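Local coordinates for protein glutamyl endopeptidase (Staphylococcus epidermidis, PDB 6PYM) that cleaves, in its natural form, peptide bonds preferentially on the carboxyl side of glutamate, acting as a secreted serine endopeptidase of the S1B family, at residues A[47-50]-A[51-54]; A[201-204]-A[205-209]; A[162-165]-A[166-170]. The protein carries 1 engineered substitution. All coordinates share one frame; numbering follows the deposited sequence.

Contact 1: A[47-50]-A[51-54]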
ATOM      1  N   LEU A  47      -0.152  -6.124  -0.347  1.00  7.49           N
ATOM      2  CA  LEU A  47      -1.312  -5.572  -1.033  1.00  7.85           C
ATOM      3  C   LEU A  47      -0.884  -4.372  -1.865  1.00  7.25           C
ATOM      4  O   LEU A  47      -0.026  -3.581  -1.453  1.00  7.45           O
ATOM      5  CB  LEU A  47      -2.391  -5.115  -0.053  1.00  8.53           C
ATOM      6  CG  LEU A  47      -2.849  -6.193   0.930  1.00  8.62           C
ATOM      7  CD1 LEU A  47      -3.938  -5.646   1.842  1.00  9.90           C
ATOM      8  CD2 LEU A  47      -3.286  -7.466   0.216  1.00 10.19           C
ATOM      9  N   THR A  48      -1.508  -4.237  -3.029  1.00  7.38           N
ATOM     10  CA  THR A  48      -1.353  -3.088  -3.906  1.00  7.85           C
ATOM     11  C   THR A  48      -2.604  -3.017  -4.788  1.00  7.20           C
ATOM     12  O   THR A  48      -3.628  -3.639  -4.477  1.00  8.12           O
ATOM     13  CB  THR A  48      -0.018  -3.178  -4.667  1.00  7.63           C
ATOM     14  OG1 THR A  48       0.182  -1.987  -5.431  1.00  7.93           O
ATOM     15  CG2 THR A  48       0.005  -4.383  -5.594  1.00 10.06           C
ATOM     16  N   ASN A  49      -2.532  -2.246  -5.874  1.00  7.41           N
ATOM     17  CA  ASN A  49      -3.665  -2.114  -6.782  1.00  7.11           C
ATOM     18  C   ASN A  49      -3.573  -3.102  -7.943  1.00  7.26           C
ATOM     19  O   ASN A  49      -2.483  -3.476  -8.384  1.00  8.48           O
ATOM     20  CB  ASN A  49      -3.727  -0.724  -7.421  1.00  7.85           C
ATOM     21  CG  ASN A  49      -3.909   0.412  -6.435  1.00  7.29           C
ATOM     22  OD1 ASN A  49      -3.479   1.527  -6.721  1.00  8.55           O
ATOM     23  ND2 ASN A  49      -4.573   0.164  -5.308  1.00  8.15           N
ATOM     24  N   LYS A  50      -4.743  -3.462  -8.486  1.00  8.19           N
ATOM     25  CA  LYS A  50      -4.783  -4.152  -9.775  1.00  8.47           C
ATOM     26  C   LYS A  50      -4.057  -3.360 -10.846  1.00  8.06           C
ATOM     27  O   LYS A  50      -3.296  -3.925 -11.639  1.00  9.28           O
ATOM     28  CB  LYS A  50      -6.225  -4.396 -10.223  1.00  8.94           C
ATOM     29  CG  LYS A  50      -6.960  -5.416  -9.383  1.00  9.21           C
ATOM     30  CD  LYS A  50      -8.410  -5.526  -9.800  1.00  9.90           C
ATOM     31  CE  LYS A  50      -9.117  -6.608  -9.011  1.00  9.09           C
ATOM     32  NZ  LYS A  50     -10.582  -6.626  -9.251  1.00 11.46           N
ATOM     33  N   HIS A  51      -4.292  -2.051 -10.908  1.00  8.37           N
ATOM     34  CA  HIS A  51      -3.719  -1.304 -12.022  1.00  9.84           C
ATOM     35  C   HIS A  51      -2.203  -1.210 -11.920  1.00  9.21           C
ATOM     36  O   HIS A  51      -1.534  -0.981 -12.935  1.00 11.75           O
ATOM     37  CB  HIS A  51      -4.405   0.055 -12.226  1.00  9.25           C
ATOM     38  CG  HIS A  51      -3.899   1.159 -11.347  1.00  8.66           C
ATOM     39  ND1 HIS A  51      -4.529   1.533 -10.178  1.00  9.28           N
ATOM     40  CD2 HIS A  51      -2.864   2.020 -11.510  1.00 10.17           C
ATOM     41  CE1 HIS A  51      -3.890   2.561  -9.649  1.00  8.90           C
ATOM     42  NE2 HIS A  51      -2.873   2.874 -10.433  1.00 10.41           N
ATOM     43  N   VAL A  52      -1.647  -1.395 -10.723  1.00  9.36           N
ATOM     44  CA  VAL A  52      -0.198  -1.478 -10.568  1.00 10.19           C
ATOM     45  C   VAL A  52       0.319  -2.814 -11.092  1.00 10.10           C
ATOM     46  O   VAL A  52       1.189  -2.854 -11.971  1.00 11.84           O
ATOM     47  CB  VAL A  52       0.207  -1.239  -9.104  1.00  8.83           C
ATOM     48  CG1 VAL A  52       1.688  -1.558  -8.888  1.00 12.01           C
ATOM     49  CG2 VAL A  52      -0.070   0.202  -8.703  1.00 10.62           C
ATOM     50  N   VAL A  53      -0.218  -3.924 -10.581  1.00 10.04           N
ATOM     51  CA  VAL A  53       0.273  -5.227 -11.026  1.00 11.28           C
ATOM     52  C   VAL A  53      -0.027  -5.476 -12.500  1.00 11.66           C
ATOM     53  O   VAL A  53       0.721  -6.202 -13.163  1.00 13.35           O
ATOM     54  CB  VAL A  53      -0.214  -6.387 -10.136  1.00 12.51           C
ATOM     55  CG1 VAL A  53       0.307  -6.237  -8.717  1.00 14.93           C
ATOM     56  CG2 VAL A  53      -1.721  -6.496 -10.155  1.00 13.25           C
ATOM     57  N   ASN A  54      -1.117  -4.898 -13.030  1.00 11.72           N
ATOM     58  CA  ASN A  54      -1.427  -5.023 -14.457  1.00 13.56           C
ATOM     59  C   ASN A  54      -0.297  -4.490 -15.330  1.00 13.83           C
ATOM     60  O   ASN A  54      -0.169  -4.895 -16.496  1.00 15.22           O
ATOM     61  CB  ASN A  54      -2.726  -4.276 -14.813  1.00 15.31           C
ATOM     62  CG  ASN A  54      -3.997  -4.946 -14.266  1.00 13.71           C
ATOM     63  OD1 ASN A  54      -3.988  -6.108 -13.856  1.00 16.20           O
ATOM     64  ND2 ASN A  54      -5.104  -4.195 -14.267  1.00 15.64           N
TER
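The Asn49 amide and the His51 imidazole run side by side and point the same way, their planes 28° apart. Asn49 OD1 comes obliquely to the ring and approaches His51 CE1 to 3.1 Å. On one ring face lies Val52 CG2, offset toward the rim. His51 CG sits between its own backbone N and carbonyl carbon (chi1 83°), a rotation that carries the ring to the Asn49 flank; there ND1 is hydrogen-bonded to Asp93, the pairing expected of the predicted charge relay. Asn49 ND2 is held by His184 O.

Asn49 occupies the N-cap position, yet its side chain makes no capping bond. Its carbonyl does the gripping: Asn49 O takes Val53 N at 3.2 Å with a nearly straight N-H (173°), and Val52 N adds a weak bond. Lys50 O accepts Asn54 N at 2.8 Å, closing the next turn. Thr48 meets the helix with both branches: CG2 touches Val53 CG1 at 3.6 Å, while OG1, bonded to Ser37 O, lies 3.7 Å from Val52 CB. Lys50 extends away, its NZ bonded to Tyr88 O and Gly90 O.

The unit thus turns barrel strand 45-48 into the short helix 50-53, with Thr48 and Val52 against Ile25 of strand 22-27, Val53 against Ala95 of strand 95-99, and Asn49 against Ile183 and Tyr185 of strand 180-188.

Contact 2: A[201-204]-A[205-209]; sequences FVQQ and FLRNN
Val202 and Leu206, one turn apart, meet on the C-terminal alpha-helix 200-209, an element familiar from the chymotrypsin-like fold. Leu206 CG lies beside its own backbone N, opposite the carbonyl carbon, a rotation that brings Leu206 CG to 3.3 Å from Val202 O; the branch contact Val202 CG1 to Leu206 CG is looser, at 4.4 Å. Phe205 differs: its CG is anti to the backbone N (chi1 166°), which swings the ring off the helix to pack edge-to-face with Tyr88 and against Ile86 and Ile96 of the barrel. Val202 O lies at this ring's edge, near its plane.

On another flank Arg207 NH1 approaches Gln203 CB obliquely, and one water joins the two side-chain ends, donating to Gln203 OE1 at 2.8 Å and accepting from Arg207 NH1 in the guanidinium plane at 3.0 Å. Gln203 NE2 is fixed separately by Ile198 O and Ser119 O.

Four i to i+4 backbone bonds, from Phe205 N to Phe201 O through Asn208 N to Gln204 O, keep these side chains in step. Asn209 folds back, its ND2 donating almost straight (173°) to Phe205 O at 2.9 Å, with Phe205 O nearly in the plane of the Asn209 amide.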
ATOM      1  N   PHE A 201     -16.035  -8.282   3.310  1.00 14.02           N
ATOM      2  CA  PHE A 201     -15.772  -9.126   2.149  1.00 14.56           C
ATOM      3  C   PHE A 201     -14.299  -9.098   1.759  1.00 12.26           C
ATOM      4  O   PHE A 201     -13.731 -10.124   1.369  1.00 12.50           O
ATOM      5  CB  PHE A 201     -16.658  -8.700   0.982  1.00 17.50           C
ATOM      6  CG  PHE A 201     -18.125  -8.852   1.260  1.00 23.10           C
ATOM      7  CD1 PHE A 201     -18.720 -10.101   1.221  1.00 24.60           C
ATOM      8  CD2 PHE A 201     -18.905  -7.753   1.582  1.00 25.22           C
ATOM      9  CE1 PHE A 201     -20.074 -10.249   1.484  1.00 26.26           C
ATOM     10  CE2 PHE A 201     -20.258  -7.895   1.845  1.00 27.13           C
ATOM     11  CZ  PHE A 201     -20.841  -9.145   1.796  1.00 27.48           C
ATOM     12  N   VAL A 202     -13.659  -7.932   1.857  1.00 11.44           N
ATOM     13  CA  VAL A 202     -12.230  -7.879   1.586  1.00 10.22           C
ATOM     14  C   VAL A 202     -11.465  -8.675   2.633  1.00  9.65           C
ATOM     15  O   VAL A 202     -10.504  -9.382   2.317  1.00 10.47           O
ATOM     16  CB  VAL A 202     -11.753  -6.420   1.481  1.00 10.22           C
ATOM     17  CG1 VAL A 202     -10.241  -6.378   1.305  1.00 11.76           C
ATOM     18  CG2 VAL A 202     -12.460  -5.718   0.315  1.00 12.65           C
ATOM     19  N   GLN A 203     -11.890  -8.582   3.892  1.00 10.09           N
ATOM     20  CA  GLN A 203     -11.225  -9.332   4.952  1.00 11.20           C
ATOM     21  C   GLN A 203     -11.309 -10.834   4.714  1.00 10.47           C
ATOM     22  O   GLN A 203     -10.356 -11.564   5.006  1.00 11.45           O
ATOM     23  CB  GLN A 203     -11.807  -8.944   6.308  1.00 11.50           C
ATOM     24  CG  GLN A 203     -11.438  -7.525   6.698  1.00 11.09           C
ATOM     25  CD  GLN A 203     -12.193  -7.026   7.904  1.00 13.12           C
ATOM     26  OE1 GLN A 203     -12.339  -7.747   8.896  1.00 15.24           O
ATOM     27  NE2 GLN A 203     -12.698  -5.802   7.834  1.00 13.66           N
ATOM     28  N   GLN A 204     -12.438 -11.314   4.180  1.00 11.45           N
ATOM     29  CA  GLN A 204     -12.549 -12.732   3.848  1.00 12.08           C
ATOM     30  C   GLN A 204     -11.558 -13.118   2.760  1.00 11.85           C
ATOM     31  O   GLN A 204     -10.885 -14.147   2.861  1.00 11.77           O
ATOM     32  CB  GLN A 204     -13.976 -13.053   3.410  1.00 14.12           C
ATOM     33  CG  GLN A 204     -14.988 -12.925   4.528  1.00 16.32           C
ATOM     34  CD  GLN A 204     -16.412 -13.126   4.057  1.00 18.73           C
ATOM     35  OE1 GLN A 204     -16.690 -13.127   2.860  1.00 21.88           O
ATOM     36  NE2 GLN A 204     -17.324 -13.315   5.004  1.00 24.58           N
ATOM     37  N   PHE A 205     -11.451 -12.293   1.720  1.00 10.99           N
ATOM     38  CA  PHE A 205     -10.463 -12.517   0.670  1.00 11.61           C
ATOM     39  C   PHE A 205      -9.052 -12.587   1.242  1.00 11.10           C
ATOM     40  O   PHE A 205      -8.255 -13.444   0.849  1.00 11.06           O
ATOM     41  CB  PHE A 205     -10.603 -11.396  -0.369  1.00 11.43           C
ATOM     42  CG  PHE A 205      -9.451 -11.270  -1.343  1.00 12.81           C
ATOM     43  CD1 PHE A 205      -9.260 -12.201  -2.351  1.00 13.50           C
ATOM     44  CD2 PHE A 205      -8.604 -10.170  -1.289  1.00 12.33           C
ATOM     45  CE1 PHE A 205      -8.225 -12.059  -3.259  1.00 14.14           C
ATOM     46  CE2 PHE A 205      -7.576 -10.025  -2.194  1.00 14.64           C
ATOM     47  CZ  PHE A 205      -7.384 -10.972  -3.177  1.00 13.46           C
ATOM     48  N   LEU A 206      -8.730 -11.703   2.187  1.00  9.77           N
ATOM     49  CA  LEU A 206      -7.401 -11.733   2.797  1.00  9.62           C
ATOM     50  C   LEU A 206      -7.174 -13.031   3.562  1.00  9.61           C
ATOM     51  O   LEU A 206      -6.140 -13.687   3.398  1.00 10.17           O
ATOM     52  CB  LEU A 206      -7.213 -10.529   3.713  1.00 10.80           C
ATOM     53  CG  LEU A 206      -7.243  -9.161   3.036  1.00 10.62           C
ATOM     54  CD1 LEU A 206      -7.061  -8.078   4.092  1.00 12.36           C
ATOM     55  CD2 LEU A 206      -6.187  -9.052   1.929  1.00 12.28           C
ATOM     56  N   ARG A 207      -8.130 -13.414   4.418  1.00  9.86           N
ATOM     57  CA  ARG A 207      -7.965 -14.629   5.217  1.00  9.99           C
ATOM     58  C   ARG A 207      -7.808 -15.861   4.341  1.00 11.52           C
ATOM     59  O   ARG A 207      -7.060 -16.785   4.688  1.00 12.38           O
ATOM     60  CB  ARG A 207      -9.157 -14.823   6.153  1.00 11.18           C
ATOM     61  CG  ARG A 207      -9.167 -13.895   7.333  1.00 11.52           C
ATOM     62  CD  ARG A 207     -10.265 -14.256   8.315  1.00 14.08           C
ATOM     63  NE  ARG A 207     -10.183 -13.379   9.477  1.00 13.57           N
ATOM     64  CZ  ARG A 207     -11.003 -12.363   9.726  1.00 14.22           C
ATOM     65  NH1 ARG A 207     -12.008 -12.107   8.911  1.00 16.14           N
ATOM     66  NH2 ARG A 207     -10.822 -11.616  10.806  1.00 15.75           N
ATOM     67  N   ASN A 208      -8.513 -15.905   3.213  1.00 10.37           N
ATOM     68  CA  ASN A 208      -8.505 -17.089   2.367  1.00 11.76           C
ATOM     69  C   ASN A 208      -7.278 -17.196   1.483  1.00 12.17           C
ATOM     70  O   ASN A 208      -7.078 -18.241   0.852  1.00 14.86           O
ATOM     71  CB  ASN A 208      -9.796 -17.157   1.564  1.00 13.84           C
ATOM     72  CG  ASN A 208     -10.977 -17.474   2.446  1.00 14.14           C
ATOM     73  OD1 ASN A 208     -10.869 -18.303   3.347  1.00 17.11           O
ATOM     74  ND2 ASN A 208     -12.087 -16.795   2.227  1.00 17.17           N
ATOM     75  N   ASN A 209      -6.444 -16.163   1.432  1.00 10.88           N
ATOM     76  CA  ASN A 209      -5.223 -16.192   0.645  1.00 10.79           C
ATOM     77  C   ASN A 209      -3.966 -15.948   1.454  1.00 11.34           C
ATOM     78  O   ASN A 209      -2.874 -16.269   0.972  1.00 13.25           O
ATOM     79  CB  ASN A 209      -5.284 -15.148  -0.475  1.00 13.08           C
ATOM     80  CG  ASN A 209      -6.245 -15.534  -1.547  1.00 14.69           C
ATOM     81  OD1 ASN A 209      -5.890 -16.294  -2.448  1.00 17.32           O
ATOM     82  ND2 ASN A 209      -7.472 -15.049  -1.457  1.00 15.19           N
TER
HETATM   83  O   HOH W   1     -14.039  -9.933   9.395  1.00 29.61           O

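Contact 3: A[162-165]-A[166-170]. Engineered in segment 166-170: Ala169 (natural residue Ser).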
ATOM      1  N   LEU A 162      -6.930  14.264   1.872  1.00  9.17           N
ATOM      2  CA  LEU A 162      -5.487  14.438   1.854  1.00  8.87           C
ATOM      3  C   LEU A 162      -4.950  14.254   0.435  1.00  8.22           C
ATOM      4  O   LEU A 162      -5.560  13.581  -0.401  1.00  9.92           O
ATOM      5  CB  LEU A 162      -4.825  13.454   2.820  1.00  9.39           C
ATOM      6  CG  LEU A 162      -5.130  11.966   2.627  1.00  8.27           C
ATOM      7  CD1 LEU A 162      -4.166  11.303   1.638  1.00 10.52           C
ATOM      8  CD2 LEU A 162      -5.135  11.228   3.970  1.00 12.46           C
ATOM      9  N   SER A 163      -3.795  14.861   0.169  1.00  8.14           N
ATOM     10  CA  SER A 163      -3.197  14.853  -1.163  1.00  8.23           C
ATOM     11  C   SER A 163      -2.349  13.607  -1.426  1.00  7.85           C
ATOM     12  O   SER A 163      -1.684  13.073  -0.532  1.00  8.42           O
ATOM     13  CB  SER A 163      -2.314  16.082  -1.344  1.00  9.21           C
ATOM     14  OG  SER A 163      -3.068  17.279  -1.415  1.00  9.39           O
ATOM     15  N   THR A 164      -2.365  13.165  -2.687  1.00  7.89           N
ATOM     16  CA  THR A 164      -1.527  12.078  -3.177  1.00  8.34           C
ATOM     17  C   THR A 164      -1.119  12.408  -4.606  1.00  8.06           C
ATOM     18  O   THR A 164      -1.734  13.253  -5.260  1.00  8.50           O
ATOM     19  CB  THR A 164      -2.274  10.734  -3.180  1.00  7.89           C
ATOM     20  OG1 THR A 164      -3.366  10.807  -4.100  1.00  8.74           O
ATOM     21  CG2 THR A 164      -2.813  10.380  -1.799  1.00  9.76           C
ATOM     22  N   VAL A 165      -0.082  11.726  -5.096  1.00  8.35           N
ATOM     23  CA  VAL A 165       0.438  11.938  -6.443  1.00  9.63           C
ATOM     24  C   VAL A 165       0.737  10.584  -7.061  1.00  9.01           C
ATOM     25  O   VAL A 165       1.151   9.654  -6.363  1.00  9.90           O
ATOM     26  CB  VAL A 165       1.717  12.823  -6.418  1.00 10.87           C
ATOM     27  CG1 VAL A 165       2.367  12.934  -7.806  1.00 12.94           C
ATOM     28  CG2 VAL A 165       1.396  14.210  -5.892  1.00 12.09           C
ATOM     29  N   GLY A 166       0.554  10.485  -8.380  1.00  9.45           N
ATOM     30  CA  GLY A 166       0.928   9.308  -9.144  1.00  9.78           C
ATOM     31  C   GLY A 166       2.207   8.677  -8.640  1.00  9.36           C
ATOM     32  O   GLY A 166       3.232   9.346  -8.495  1.00  9.62           O
ATOM     33  N   GLY A 167       2.140   7.375  -8.352  1.00  9.36           N
ATOM     34  CA  GLY A 167       3.141   6.649  -7.595  1.00  9.55           C
ATOM     35  C   GLY A 167       2.620   6.190  -6.248  1.00  7.35           C
ATOM     36  O   GLY A 167       3.032   5.133  -5.749  1.00  8.08           O
ATOM     37  N   ASN A 168       1.683   6.946  -5.677  1.00  7.38           N
ATOM     38  CA  ASN A 168       1.026   6.544  -4.442  1.00  7.28           C
ATOM     39  C   ASN A 168       0.122   5.330  -4.619  1.00  7.40           C
ATOM     40  O   ASN A 168      -0.235   4.729  -3.607  1.00  7.74           O
ATOM     41  CB  ASN A 168       0.178   7.688  -3.871  1.00  7.64           C
ATOM     42  CG  ASN A 168       0.921   8.558  -2.861  1.00  7.10           C
ATOM     43  OD1 ASN A 168       1.036   9.769  -3.056  1.00  8.42           O
ATOM     44  ND2 ASN A 168       1.377   7.963  -1.758  1.00  8.21           N
ATOM     45  N   ALA A 169      -0.302   4.986  -5.841  1.00  7.44           N
ATOM     46  CA  ALA A 169      -1.150   3.816  -6.077  1.00  7.35           C
ATOM     47  C   ALA A 169      -0.677   2.623  -5.263  1.00  7.37           C
ATOM     48  O   ALA A 169       0.484   2.214  -5.365  1.00  8.39           O
ATOM     49  CB  ALA A 169      -1.113   3.460  -7.566  1.00  9.12           C
ATOM     50  N   GLY A 170      -1.578   2.061  -4.453  1.00  7.26           N
ATOM     51  CA  GLY A 170      -1.268   0.922  -3.613  1.00  8.02           C
ATOM     52  C   GLY A 170      -0.868   1.265  -2.193  1.00  6.90           C
ATOM     53  O   GLY A 170      -0.665   0.350  -1.384  1.00  8.10           O
TER
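Val165 and Asn168 close a type II beta turn, in the loop of this chymotrypsin-like protease that carries the predicted nucleophile position, serine in the natural sequence and the engineered Ala169 here. The tight side is the Asn168 side. Its backbone N donates to Val165 O at 2.8 Å, while its side chain, with chi1 at -93° and thus off the staggered positions, reaches back to place OD1 3.0 Å from Val165 N. This second bond is nearly straight (170°) and lands on a lone pair of OD1, so both backbone polar groups of Val165 are engaged by one residue. Thr164, buried beside His184, crosses the Asn168 side chain obliquely.

The outer side is looser. Gly166, at the turn's first corner, is exposed, and Val165, partly exposed, turns its CG1 toward Gly166 N. Gly167 has a positive phi (112°), a region open chiefly to glycine. As in relatives, the N-H groups of Gly167 and residue 169 probably form the oxyanion hole.

Thr164 also pairs with Val1 through the backbone, with a weak OG1 bond to Val1 N, which ties this loop to the mature N-terminus. On the packed side, Thr164 CB stands 3.5 Å from Asn168 OD1.

Along the chain the order is contact 1, contact 3, contact 2. Contact 1 leaves the closed six-stranded barrel; contact 3 lies in the loop joining strands 157-160 and 172-174 of the other sheet. Their centres are about 13 Å apart and they meet directly, His51 NE2 lying 3.4 Å from Ala169 CB, so the predicted charge-relay positions come together between the two sheets. Contact 2, on the helix that follows strand 192-197 of that second sheet, returns to the barrel: Leu206 CD2 touches Leu47 CD2 at 3.7 Å, with centres about 17 Å apart. Contacts 2 and 3, about 24 Å apart between centres, do not touch and flank the chain's centre on opposite sides.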